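Local coordinates for protein N-(5'-phosphoribosyl)anthranilate isomerase (Thermococcus kodakarensis, PDB 5LHF) that catalyses the isomerisation of N-(5-phospho-beta-D-ribosyl)anthranilate to 1-(2-carboxyphenylamino)-1-deoxy-D-ribulose 5-phosphate, the third step of tryptophan biosynthesis from chorismate, at residues 10-15 / 35-40; 14-19 / 192-197; 25-30 / 51-56. All coordinates share one frame; numbering follows the deposited sequence.

In the fold
From the N terminus, the chain runs through strand 5-9 into residues 10-19, where contacts 1 and 2 both begin. Contact 1 closes a short loop, bringing residues 35-40, which follow strand 26-30, back against the first strand-to-helix connection. Contact 3 starts within that loop and ends beyond it: residues 25-30 pair with 51-56, so contacts 1 and 3 cross along the chain. Contact 2 spans nearly the whole sequence, from helix 14-20 to residues 192-197, and encloses contact 3. Together they illustrate how a TIM barrel is held: strand beside strand, loop beside loop, and the first helix against the approach to the last. Arg-37 and Glu-16 join contacts 1 and 2 by a salt bridge.

Contact 1: residues 10-15 / 35-40; sequences GVKTMD and SKRKVP
Lys-12 lies over the turn that carries Arg-37, and the two side chains cross at about a right angle. Its CB packs 4.0 Å from Val-39 CG1. The next carbon, CG, stands over one face of the guanidinium, 3.8 Å from Arg-37 NH2, and CD settles on the backbone 3.4 Å from Arg-37 O while also touching the Val-39 methyl. A bend at chi2 sets CD there, and a second at chi3 (-80°) takes CE alongside Lys-36 O and lets NZ donate to that same oxygen, in the carbonyl plane, at 2.9 Å. A water accepts from Lys-12 NZ and donates to Lys-38 O. Both segments belong to beta-to-alpha connections of a TIM barrel, the first running on into helix 14-20; they follow strands 5-9 and 26-30 at the C-terminal rim, the end of the barrel where enzymes of this fold carry their active sites. Beneath the lysine, Arg-37 grips Gly-10 O side-on with two nitrogens: NE at 2.9 Å uses a lone pair, and NH2 lies 3.0 Å from the same oxygen. Both bonds lie close to the guanidinium plane and hold the group flat. NH1 donates to Gly-192 O and pairs with Glu-189, and NH2 also forms a salt bridge with Glu-16. A second water donates to Val-11 O and Arg-37 O, joining the two backbones.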
ATOM      1  N   GLY A  10      -6.529  -0.052   5.362  1.00 10.89           N
ATOM      2  CA  GLY A  10      -7.978   0.025   5.347  1.00 10.12           C
ATOM      3  C   GLY A  10      -8.675  -0.044   6.694  1.00 14.04           C
ATOM      4  O   GLY A  10      -9.742  -0.659   6.802  1.00 11.52           O
ATOM      5  N   VAL A  11      -8.118   0.558   7.728  1.00 15.53           N
ATOM      6  CA  VAL A  11      -8.821   0.568   9.007  1.00 12.66           C
ATOM      7  C   VAL A  11      -9.924   1.612   8.950  1.00 16.08           C
ATOM      8  O   VAL A  11      -9.736   2.717   8.417  1.00 12.83           O
ATOM      9  CB  VAL A  11      -7.858   0.811  10.185  1.00 12.67           C
ATOM     10  CG1 VAL A  11      -6.926  -0.385  10.363  1.00 15.50           C
ATOM     11  CG2 VAL A  11      -7.054   2.102   9.972  1.00 21.43           C
ATOM     12  N   LYS A  12     -11.098   1.247   9.480  1.00 14.69           N
ATOM     13  CA  LYS A  12     -12.263   2.121   9.495  1.00 14.98           C
ATOM     14  C   LYS A  12     -12.655   2.580  10.890  1.00 16.47           C
ATOM     15  O   LYS A  12     -13.394   3.561  11.014  1.00 16.24           O
ATOM     16  CB  LYS A  12     -13.471   1.421   8.857  1.00 14.91           C
ATOM     17  CG  LYS A  12     -13.227   0.946   7.437  1.00 17.62           C
ATOM     18  CD  LYS A  12     -14.355   1.364   6.524  1.00 27.94           C
ATOM     19  CE  LYS A  12     -15.534   0.455   6.660  1.00 30.14           C
ATOM     20  NZ  LYS A  12     -16.601   0.773   5.678  1.00 20.79           N
ATOM     21  N   THR A  13     -12.184   1.909  11.939  1.00 12.14           N
ATOM     22  CA  THR A  13     -12.605   2.253  13.291  1.00 12.27           C
ATOM     23  C   THR A  13     -11.414   2.282  14.235  1.00 15.95           C
ATOM     24  O   THR A  13     -10.327   1.784  13.931  1.00 10.42           O
ATOM     25  CB  THR A  13     -13.638   1.262  13.835  1.00 15.63           C
ATOM     26  OG1 THR A  13     -13.050  -0.042  13.887  1.00 16.65           O
ATOM     27  CG2 THR A  13     -14.871   1.228  12.948  1.00 17.37           C
ATOM     28  N   MET A  14     -11.653   2.869  15.408  1.00 11.33           N
ATOM     29  CA  MET A  14     -10.655   2.851  16.467  1.00  8.56           C
ATOM     30  C   MET A  14     -10.328   1.418  16.874  1.00 10.27           C
ATOM     31  O   MET A  14      -9.166   1.091  17.144  1.00 12.31           O
ATOM     32  CB  MET A  14     -11.179   3.655  17.661  1.00 16.10           C
ATOM     33  CG  MET A  14     -12.420   3.066  18.326  1.00 42.59           C
ATOM     34  SD  MET A  14     -13.237   4.191  19.488  1.00 64.10           S
ATOM     35  CE  MET A  14     -12.124   4.080  20.895  1.00 54.08           C
ATOM     36  N   ASP A  15     -11.335   0.542  16.875  1.00 11.62           N
ATOM     37  CA  ASP A  15     -11.091  -0.848  17.251  1.00 11.87           C
ATOM     38  C   ASP A  15     -10.164  -1.534  16.257  1.00 12.17           C
ATOM     39  O   ASP A  15      -9.235  -2.247  16.658  1.00 10.12           O
ATOM     40  CB  ASP A  15     -12.407  -1.608  17.356  1.00 11.42           C
ATOM     41  CG  ASP A  15     -13.227  -1.181  18.548  1.00 14.93           C
ATOM     42  OD1 ASP A  15     -14.469  -1.250  18.450  1.00 20.73           O
ATOM     43  OD2 ASP A  15     -12.633  -0.788  19.578  1.00 14.15           O
ATOM     44  N   SER A  35     -13.929   2.483  -2.744  1.00 20.94           N
ATOM     45  CA  SER A  35     -13.443   1.488  -1.793  1.00 19.23           C
ATOM     46  C   SER A  35     -14.506   1.195  -0.744  1.00 17.30           C
ATOM     47  O   SER A  35     -15.166   2.112  -0.249  1.00 17.97           O
ATOM     48  CB  SER A  35     -12.160   1.975  -1.110  1.00 11.20           C
ATOM     49  OG  SER A  35     -11.809   1.155  -0.008  1.00 14.37           O
ATOM     50  N   LYS A  36     -14.644  -0.096  -0.408  1.00 15.94           N
ATOM     51  CA  LYS A  36     -15.396  -0.535   0.761  1.00 19.74           C
ATOM     52  C   LYS A  36     -14.841   0.015   2.069  1.00 18.89           C
ATOM     53  O   LYS A  36     -15.556   0.016   3.079  1.00 19.01           O
ATOM     54  CB  LYS A  36     -15.381  -2.064   0.858  1.00 25.31           C
ATOM     55  CG  LYS A  36     -16.180  -2.810  -0.185  1.00 36.21           C
ATOM     56  CD  LYS A  36     -16.160  -4.314   0.127  1.00 36.48           C
ATOM     57  CE  LYS A  36     -15.482  -5.112  -0.961  1.00 35.58           C
ATOM     58  NZ  LYS A  36     -16.219  -4.936  -2.239  1.00 31.54           N
ATOM     59  N   ARG A  37     -13.573   0.418   2.097  1.00 13.66           N
ATOM     60  CA  ARG A  37     -12.945   0.904   3.314  1.00 10.98           C
ATOM     61  C   ARG A  37     -12.969   2.418   3.412  1.00 11.46           C
ATOM     62  O   ARG A  37     -12.355   2.970   4.331  1.00 11.19           O
ATOM     63  CB  ARG A  37     -11.480   0.428   3.404  1.00 10.00           C
ATOM     64  CG  ARG A  37     -11.260  -1.057   3.050  1.00 17.79           C
ATOM     65  CD  ARG A  37     -12.169  -1.950   3.868  1.00 15.60           C
ATOM     66  NE  ARG A  37     -11.798  -1.920   5.280  1.00 15.79           N
ATOM     67  CZ  ARG A  37     -12.354  -2.687   6.208  1.00 21.81           C
ATOM     68  NH1 ARG A  37     -13.306  -3.545   5.870  1.00 22.31           N
ATOM     69  NH2 ARG A  37     -11.955  -2.588   7.475  1.00 17.64           N
ATOM     70  N   LYS A  38     -13.612   3.092   2.458  1.00 11.17           N
ATOM     71  CA  LYS A  38     -13.670   4.547   2.473  1.00 13.53           C
ATOM     72  C   LYS A  38     -14.378   5.031   3.740  1.00 15.04           C
ATOM     73  O   LYS A  38     -15.370   4.433   4.176  1.00 17.40           O
ATOM     74  CB  LYS A  38     -14.392   5.044   1.219  1.00 16.08           C
ATOM     75  CG  LYS A  38     -14.486   6.555   1.087  1.00 15.69           C
ATOM     76  CD  LYS A  38     -15.305   6.921  -0.152  1.00 24.02           C
ATOM     77  CE  LYS A  38     -16.596   7.613   0.234  1.00 39.18           C
ATOM     78  NZ  LYS A  38     -16.497   9.092   0.153  1.00 43.40           N
ATOM     79  N   VAL A  39     -13.827   6.065   4.355  1.00 12.28           N
ATOM     80  CA  VAL A  39     -14.441   6.772   5.476  1.00 13.54           C
ATOM     81  C   VAL A  39     -14.441   8.258   5.155  1.00 10.89           C
ATOM     82  O   VAL A  39     -13.607   8.729   4.342  1.00 15.83           O
ATOM     83  CB  VAL A  39     -13.715   6.488   6.816  1.00 14.72           C
ATOM     84  CG1 VAL A  39     -13.723   4.997   7.173  1.00 13.65           C
ATOM     85  CG2 VAL A  39     -12.285   7.080   6.817  1.00 14.66           C
ATOM     86  N   PRO A  40     -15.347   9.032   5.760  1.00 11.69           N
ATOM     87  CA  PRO A  40     -15.269  10.495   5.611  1.00  9.79           C
ATOM     88  C   PRO A  40     -13.973  11.082   6.181  1.00  9.88           C
ATOM     89  O   PRO A  40     -13.359  10.508   7.083  1.00 12.79           O
ATOM     90  CB  PRO A  40     -16.499  11.001   6.376  1.00  9.81           C
ATOM     91  CG  PRO A  40     -17.341   9.782   6.631  1.00 10.14           C
ATOM     92  CD  PRO A  40     -16.446   8.606   6.626  1.00 11.82           C
TER
HETATM   93  O   HOH W   1      -9.996   2.806   5.549  1.00  8.92           O
HETATM   94  O   HOH W   2     -17.158   2.801   3.591  1.00 27.15           O

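Contact 2: residues 14-19 / 192-197; sequences MDELRL and GVKDRV
Glu-16 and Lys-194 bring the backbones to 5.7 Å between their CA atoms, and one helical turn further on Leu-19 and Arg-196 stand 7.0 Å apart, CA to CA, so that helix 14-20 runs past a short strand and the first turn of helix 196-207. The Glu-16 chain is extended beyond CG, and this reach carries its carboxylate to the strand, where Lys-194 N donates to Glu-16 OE2 at 2.8 Å. The bond is nearly straight, 168° at the hydrogen, but meets the oxygen on its anti side, 29° out of the carboxylate plane. The aliphatic root of Lys-194 crosses Glu-16 at about a right angle, its CG 3.6 Å from Glu-16 CD. From there the lysine bends at chi2 and leads its amino group away to Glu-189 and to Cys-9 O. The carboxylate has further partners: OE2 is shared with Arg-37, while OE1 accepts from Lys-12 N. With both oxygens engaged, this buried group can hardly turn, and the nearby Arg-37 probably favours the charged form of the carboxylate. Leu-19 fills the rest of the contact. CG lies anti to the backbone N (chi1 171°), which directs the branch toward the other segment, with both methyls in contact: CD2 sits close against a backbone oxygen, 3.3 Å from Lys-194 O, and CD1 rests 3.9 Å from the aliphatic Arg-196 CB. The arginine then turns off to Glu-200. Just before its helix, Asp-195 is the N-cap residue, its OD2 accepting from Leu-198 N, while OD1 forms a salt bridge with Arg-190. The arrangement belongs to the closure of a TIM barrel, where the first helix meets the connection between the eighth strand and the last helix.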
ATOM      1  N   MET A  14     -11.653   2.869  15.408  1.00 11.33           N
ATOM      2  CA  MET A  14     -10.655   2.851  16.467  1.00  8.56           C
ATOM      3  C   MET A  14     -10.328   1.418  16.874  1.00 10.27           C
ATOM      4  O   MET A  14      -9.166   1.091  17.144  1.00 12.31           O
ATOM      5  CB  MET A  14     -11.179   3.655  17.661  1.00 16.10           C
ATOM      6  CG  MET A  14     -12.420   3.066  18.326  1.00 42.59           C
ATOM      7  SD  MET A  14     -13.237   4.191  19.488  1.00 64.10           S
ATOM      8  CE  MET A  14     -12.124   4.080  20.895  1.00 54.08           C
ATOM      9  N   ASP A  15     -11.335   0.542  16.875  1.00 11.62           N
ATOM     10  CA  ASP A  15     -11.091  -0.848  17.251  1.00 11.87           C
ATOM     11  C   ASP A  15     -10.164  -1.534  16.257  1.00 12.17           C
ATOM     12  O   ASP A  15      -9.235  -2.247  16.658  1.00 10.12           O
ATOM     13  CB  ASP A  15     -12.407  -1.608  17.356  1.00 11.42           C
ATOM     14  CG  ASP A  15     -13.227  -1.181  18.548  1.00 14.93           C
ATOM     15  OD1 ASP A  15     -14.469  -1.250  18.450  1.00 20.73           O
ATOM     16  OD2 ASP A  15     -12.633  -0.788  19.578  1.00 14.15           O
ATOM     17  N   GLU A  16     -10.397  -1.333  14.958  1.00  9.57           N
ATOM     18  CA  GLU A  16      -9.512  -1.920  13.950  1.00 11.14           C
ATOM     19  C   GLU A  16      -8.108  -1.331  14.032  1.00 15.66           C
ATOM     20  O   GLU A  16      -7.111  -2.054  13.905  1.00 12.76           O
ATOM     21  CB  GLU A  16     -10.095  -1.691  12.556  1.00 12.68           C
ATOM     22  CG  GLU A  16     -11.294  -2.536  12.256  1.00 11.91           C
ATOM     23  CD  GLU A  16     -11.688  -2.464  10.811  1.00 17.80           C
ATOM     24  OE1 GLU A  16     -11.600  -1.365  10.214  1.00 18.40           O
ATOM     25  OE2 GLU A  16     -12.062  -3.518  10.259  1.00 15.57           O
ATOM     26  N   LEU A  17      -8.012  -0.012  14.238  1.00 13.09           N
ATOM     27  CA  LEU A  17      -6.707   0.626  14.380  1.00  9.37           C
ATOM     28  C   LEU A  17      -5.908   0.020  15.528  1.00 11.86           C
ATOM     29  O   LEU A  17      -4.770  -0.408  15.343  1.00 10.62           O
ATOM     30  CB  LEU A  17      -6.870   2.128  14.593  1.00  9.06           C
ATOM     31  CG  LEU A  17      -5.575   2.896  14.863  1.00 13.72           C
ATOM     32  CD1 LEU A  17      -4.633   2.858  13.661  1.00 12.13           C
ATOM     33  CD2 LEU A  17      -5.907   4.312  15.199  1.00 16.75           C
ATOM     34  N   ARG A  18      -6.484  -0.001  16.738  1.00  7.42           N
ATOM     35  CA  ARG A  18      -5.750  -0.518  17.891  1.00  7.57           C
ATOM     36  C   ARG A  18      -5.323  -1.976  17.696  1.00 13.64           C
ATOM     37  O   ARG A  18      -4.264  -2.389  18.191  1.00 14.34           O
ATOM     38  CB  ARG A  18      -6.602  -0.379  19.151  1.00 10.02           C
ATOM     39  CG  ARG A  18      -6.883   1.063  19.537  1.00 15.38           C
ATOM     40  CD  ARG A  18      -5.590   1.848  19.697  1.00 16.70           C
ATOM     41  NE  ARG A  18      -5.818   3.164  20.300  1.00 16.23           N
ATOM     42  CZ  ARG A  18      -5.078   4.242  20.039  1.00 19.40           C
ATOM     43  NH1 ARG A  18      -4.083   4.168  19.165  1.00 18.72           N
ATOM     44  NH2 ARG A  18      -5.349   5.401  20.633  1.00 15.57           N
ATOM     45  N   LEU A  19      -6.145  -2.778  17.011  1.00 10.48           N
ATOM     46  CA  LEU A  19      -5.773  -4.159  16.732  1.00 12.32           C
ATOM     47  C   LEU A  19      -4.561  -4.222  15.816  1.00 12.77           C
ATOM     48  O   LEU A  19      -3.559  -4.870  16.134  1.00 14.57           O
ATOM     49  CB  LEU A  19      -6.951  -4.909  16.106  1.00 12.17           C
ATOM     50  CG  LEU A  19      -6.626  -6.306  15.580  1.00 10.95           C
ATOM     51  CD1 LEU A  19      -6.060  -7.129  16.757  1.00 10.54           C
ATOM     52  CD2 LEU A  19      -7.868  -6.968  14.948  1.00 13.06           C
ATOM     53  N   GLY A 192     -15.455  -8.503   6.830  1.00 17.64           N
ATOM     54  CA  GLY A 192     -15.091  -7.103   6.648  1.00  9.87           C
ATOM     55  C   GLY A 192     -14.480  -6.406   7.848  1.00 13.65           C
ATOM     56  O   GLY A 192     -14.303  -5.183   7.814  1.00 19.86           O
ATOM     57  N   VAL A 193     -14.145  -7.130   8.910  1.00 11.12           N
ATOM     58  CA  VAL A 193     -13.554  -6.518  10.090  1.00 14.30           C
ATOM     59  C   VAL A 193     -12.142  -7.051  10.236  1.00 11.77           C
ATOM     60  O   VAL A 193     -11.929  -8.262  10.132  1.00 12.92           O
ATOM     61  CB  VAL A 193     -14.389  -6.813  11.348  1.00 22.67           C
ATOM     62  CG1 VAL A 193     -13.749  -6.179  12.569  1.00 21.32           C
ATOM     63  CG2 VAL A 193     -15.832  -6.330  11.137  1.00 18.13           C
ATOM     64  N   LYS A 194     -11.174  -6.160  10.459  1.00  9.33           N
ATOM     65  CA  LYS A 194      -9.825  -6.635  10.780  1.00 11.53           C
ATOM     66  C   LYS A 194      -9.899  -7.657  11.910  1.00 14.31           C
ATOM     67  O   LYS A 194     -10.519  -7.407  12.948  1.00 12.60           O
ATOM     68  CB  LYS A 194      -8.909  -5.475  11.169  1.00 11.84           C
ATOM     69  CG  LYS A 194      -8.704  -4.424  10.099  1.00 15.59           C
ATOM     70  CD  LYS A 194      -8.353  -4.997   8.740  1.00 19.98           C
ATOM     71  CE  LYS A 194      -8.302  -3.859   7.717  1.00 19.53           C
ATOM     72  NZ  LYS A 194      -8.399  -4.287   6.305  1.00 16.53           N
ATOM     73  N   ASP A 195      -9.283  -8.822  11.697  1.00 10.51           N
ATOM     74  CA  ASP A 195      -9.497  -9.998  12.545  1.00 11.15           C
ATOM     75  C   ASP A 195      -8.179 -10.488  13.140  1.00 12.20           C
ATOM     76  O   ASP A 195      -7.227 -10.761  12.400  1.00 11.07           O
ATOM     77  CB  ASP A 195     -10.155 -11.113  11.735  1.00 11.11           C
ATOM     78  CG  ASP A 195     -10.391 -12.378  12.551  1.00 14.59           C
ATOM     79  OD1 ASP A 195     -11.397 -12.438  13.283  1.00 16.12           O
ATOM     80  OD2 ASP A 195      -9.566 -13.307  12.461  1.00 16.31           O
ATOM     81  N   ARG A 196      -8.145 -10.639  14.471  1.00 10.12           N
ATOM     82  CA  ARG A 196      -6.879 -10.933  15.152  1.00  8.55           C
ATOM     83  C   ARG A 196      -6.314 -12.285  14.731  1.00 10.11           C
ATOM     84  O   ARG A 196      -5.100 -12.430  14.548  1.00 12.21           O
ATOM     85  CB  ARG A 196      -7.062 -10.893  16.674  1.00  9.33           C
ATOM     86  CG  ARG A 196      -5.749 -11.032  17.461  1.00 11.59           C
ATOM     87  CD  ARG A 196      -5.433 -12.472  17.876  1.00 10.55           C
ATOM     88  NE  ARG A 196      -6.509 -13.062  18.669  1.00 12.92           N
ATOM     89  CZ  ARG A 196      -6.543 -14.330  19.061  1.00 20.50           C
ATOM     90  NH1 ARG A 196      -5.552 -15.155  18.746  1.00 15.23           N
ATOM     91  NH2 ARG A 196      -7.568 -14.773  19.775  1.00 17.91           N
ATOM     92  N   VAL A 197      -7.171 -13.292  14.572  1.00 11.88           N
ATOM     93  CA  VAL A 197      -6.651 -14.614  14.242  1.00 10.63           C
ATOM     94  C   VAL A 197      -6.112 -14.644  12.817  1.00 12.90           C
ATOM     95  O   VAL A 197      -5.051 -15.232  12.553  1.00 13.16           O
ATOM     96  CB  VAL A 197      -7.725 -15.688  14.478  1.00 12.21           C
ATOM     97  CG1 VAL A 197      -7.351 -16.976  13.749  1.00 10.38           C
ATOM     98  CG2 VAL A 197      -7.896 -15.938  15.980  1.00 14.42           C
TER

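Contact 3: residues 25-30 / 51-56; sequences DATGVV and AEIPIY
Strands 26-30 and 55-59, with helix 41-50 between them, form a beta-alpha-beta unit of the TIM barrel, and here the two strands pair in parallel. Three backbone hydrogen bonds step along them: Thr-27 N gives to Pro-54 O at 3.0 Å, Tyr-56 N to Thr-27 O at 2.8 Å, and Val-29 N to Tyr-56 O at 2.8 Å. Thr-27 and Ile-55 lie side by side on one face, pointing the same way, with Thr-27 CG2 3.7 Å from Ile-55 CG1. The threonine turns OG1 anti to its own N (chi1 -170°) to reach Ile-8 O, and the methyl CG2 then faces Ile-55, with Leu-17 also against it. Further along, Ile-55 CD1 approaches Val-29 CG1 at 4.1 Å. Cutting Ile-55 back to an alanine is likely to open a gap beside the Thr-27 methyl and cost Val-29 CG1 one of its apolar neighbours. On the opposite face Tyr-56 presents a ring edge: Ala-26 CB lies near the ring plane, 3.9 Å from Tyr-56 CE1, and Thr-27 O meets the same edge. Before the strand begins, Ile-53 CD1 covers the backbone of Ala-26, 3.7 Å from its C atom. Ile-55 and Val-29 look out to Ile-48 of helix 41-50, Thr-27 to Leu-17 and Val-20 of helix 14-20, while Tyr-56 turns inward, touching Lys-7 of strand 5-9 and meeting the Tyr-78 ring.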
ATOM      1  N   ASP A  25       3.832  -2.583  11.002  1.00  9.76           N
ATOM      2  CA  ASP A  25       4.696  -1.408  11.024  1.00  6.45           C
ATOM      3  C   ASP A  25       3.981  -0.138  10.585  1.00 12.98           C
ATOM      4  O   ASP A  25       4.435   0.958  10.929  1.00 13.88           O
ATOM      5  CB  ASP A  25       5.899  -1.657  10.134  1.00 11.82           C
ATOM      6  CG  ASP A  25       6.686  -2.863  10.581  1.00 18.86           C
ATOM      7  OD1 ASP A  25       7.241  -2.787  11.686  1.00 17.34           O
ATOM      8  OD2 ASP A  25       6.741  -3.869   9.837  1.00 16.84           O
ATOM      9  N   ALA A  26       2.879  -0.264   9.846  1.00  9.97           N
ATOM     10  CA  ALA A  26       2.146   0.880   9.323  1.00 11.70           C
ATOM     11  C   ALA A  26       0.730   0.433   9.016  1.00 15.01           C
ATOM     12  O   ALA A  26       0.464  -0.759   8.827  1.00  9.18           O
ATOM     13  CB  ALA A  26       2.792   1.466   8.056  1.00 14.06           C
ATOM     14  N   THR A  27      -0.170   1.404   8.943  1.00 11.89           N
ATOM     15  CA  THR A  27      -1.536   1.132   8.518  1.00 10.49           C
ATOM     16  C   THR A  27      -1.958   2.236   7.552  1.00  9.64           C
ATOM     17  O   THR A  27      -1.142   3.053   7.108  1.00 10.42           O
ATOM     18  CB  THR A  27      -2.461   0.989   9.741  1.00 11.89           C
ATOM     19  OG1 THR A  27      -3.742   0.490   9.321  1.00  9.02           O
ATOM     20  CG2 THR A  27      -2.630   2.319  10.466  1.00 13.36           C
ATOM     21  N   GLY A  28      -3.229   2.221   7.181  1.00  8.27           N
ATOM     22  CA  GLY A  28      -3.736   3.161   6.198  1.00  6.76           C
ATOM     23  C   GLY A  28      -5.222   3.354   6.363  1.00 11.58           C
ATOM     24  O   GLY A  28      -5.942   2.429   6.749  1.00 11.57           O
ATOM     25  N   VAL A  29      -5.688   4.569   6.059  1.00  7.62           N
ATOM     26  CA  VAL A  29      -7.113   4.874   6.080  1.00  7.25           C
ATOM     27  C   VAL A  29      -7.502   5.448   4.720  1.00  9.66           C
ATOM     28  O   VAL A  29      -6.818   6.333   4.196  1.00 11.85           O
ATOM     29  CB  VAL A  29      -7.479   5.827   7.241  1.00 12.05           C
ATOM     30  CG1 VAL A  29      -6.695   7.153   7.154  1.00 10.85           C
ATOM     31  CG2 VAL A  29      -8.964   6.108   7.211  1.00 11.12           C
ATOM     32  N   VAL A  30      -8.585   4.927   4.137  1.00 13.06           N
ATOM     33  CA  VAL A  30      -8.940   5.221   2.750  1.00  9.77           C
ATOM     34  C   VAL A  30      -9.971   6.346   2.712  1.00  9.63           C
ATOM     35  O   VAL A  30     -10.973   6.310   3.435  1.00 11.83           O
ATOM     36  CB  VAL A  30      -9.473   3.966   2.036  1.00  9.18           C
ATOM     37  CG1 VAL A  30      -9.918   4.311   0.598  1.00 10.58           C
ATOM     38  CG2 VAL A  30      -8.412   2.849   2.050  1.00 10.86           C
ATOM     39  N   ALA A  51      -3.560   7.362  16.035  1.00 14.96           N
ATOM     40  CA  ALA A  51      -2.650   6.293  15.634  1.00 15.90           C
ATOM     41  C   ALA A  51      -1.295   6.388  16.336  1.00 16.21           C
ATOM     42  O   ALA A  51      -0.744   7.478  16.532  1.00 19.67           O
ATOM     43  CB  ALA A  51      -2.453   6.298  14.115  1.00 10.97           C
ATOM     44  N   GLU A  52      -0.754   5.233  16.717  1.00 12.27           N
ATOM     45  CA  GLU A  52       0.560   5.174  17.339  1.00 13.28           C
ATOM     46  C   GLU A  52       1.627   4.558  16.434  1.00 21.02           C
ATOM     47  O   GLU A  52       2.780   4.441  16.858  1.00 26.45           O
ATOM     48  CB  GLU A  52       0.462   4.421  18.682  1.00 12.38           C
ATOM     49  CG  GLU A  52      -0.367   5.207  19.698  1.00 15.72           C
ATOM     50  CD  GLU A  52      -0.621   4.459  20.997  1.00 32.97           C
ATOM     51  OE1 GLU A  52      -1.302   5.035  21.883  1.00 30.66           O
ATOM     52  OE2 GLU A  52      -0.157   3.302  21.126  1.00 40.80           O
ATOM     53  N   ILE A  53       1.275   4.168  15.210  1.00 13.42           N
ATOM     54  CA  ILE A  53       2.230   3.818  14.150  1.00 11.35           C
ATOM     55  C   ILE A  53       1.964   4.716  12.942  1.00 15.13           C
ATOM     56  O   ILE A  53       0.908   5.365  12.877  1.00 11.92           O
ATOM     57  CB  ILE A  53       2.128   2.335  13.746  1.00 14.89           C
ATOM     58  CG1 ILE A  53       0.795   2.064  13.043  1.00 14.38           C
ATOM     59  CG2 ILE A  53       2.342   1.412  14.957  1.00 13.47           C
ATOM     60  CD1 ILE A  53       0.570   0.584  12.686  1.00 14.00           C
ATOM     61  N   PRO A  54       2.862   4.780  11.958  1.00 15.42           N
ATOM     62  CA  PRO A  54       2.563   5.563  10.753  1.00 13.64           C
ATOM     63  C   PRO A  54       1.250   5.119  10.125  1.00 15.50           C
ATOM     64  O   PRO A  54       0.987   3.923   9.972  1.00 14.77           O
ATOM     65  CB  PRO A  54       3.760   5.270   9.841  1.00 11.12           C
ATOM     66  CG  PRO A  54       4.878   5.026  10.787  1.00 16.60           C
ATOM     67  CD  PRO A  54       4.257   4.291  11.961  1.00 13.46           C
ATOM     68  N   ILE A  55       0.401   6.086   9.788  1.00  9.90           N
ATOM     69  CA  ILE A  55      -0.879   5.769   9.167  1.00  7.88           C
ATOM     70  C   ILE A  55      -0.993   6.556   7.864  1.00 18.78           C
ATOM     71  O   ILE A  55      -0.962   7.795   7.867  1.00 15.43           O
ATOM     72  CB  ILE A  55      -2.069   6.032  10.107  1.00  9.33           C
ATOM     73  CG1 ILE A  55      -3.401   5.746   9.392  1.00 17.81           C
ATOM     74  CG2 ILE A  55      -2.013   7.441  10.728  1.00 14.51           C
ATOM     75  CD1 ILE A  55      -4.591   5.673  10.335  1.00 16.06           C
ATOM     76  N   TYR A  56      -1.088   5.839   6.752  1.00 10.61           N
ATOM     77  CA  TYR A  56      -1.179   6.484   5.448  1.00  7.75           C
ATOM     78  C   TYR A  56      -2.597   6.951   5.160  1.00  9.17           C
ATOM     79  O   TYR A  56      -3.557   6.209   5.372  1.00  9.60           O
ATOM     80  CB  TYR A  56      -0.716   5.510   4.357  1.00  8.40           C
ATOM     81  CG  TYR A  56       0.779   5.307   4.382  1.00 11.77           C
ATOM     82  CD1 TYR A  56       1.368   4.417   5.277  1.00  9.80           C
ATOM     83  CD2 TYR A  56       1.596   6.016   3.521  1.00 10.33           C
ATOM     84  CE1 TYR A  56       2.743   4.251   5.313  1.00 17.17           C
ATOM     85  CE2 TYR A  56       2.945   5.865   3.537  1.00 12.53           C
ATOM     86  CZ  TYR A  56       3.527   4.978   4.426  1.00 15.06           C
ATOM     87  OH  TYR A  56       4.906   4.862   4.413  1.00 17.91           O
TER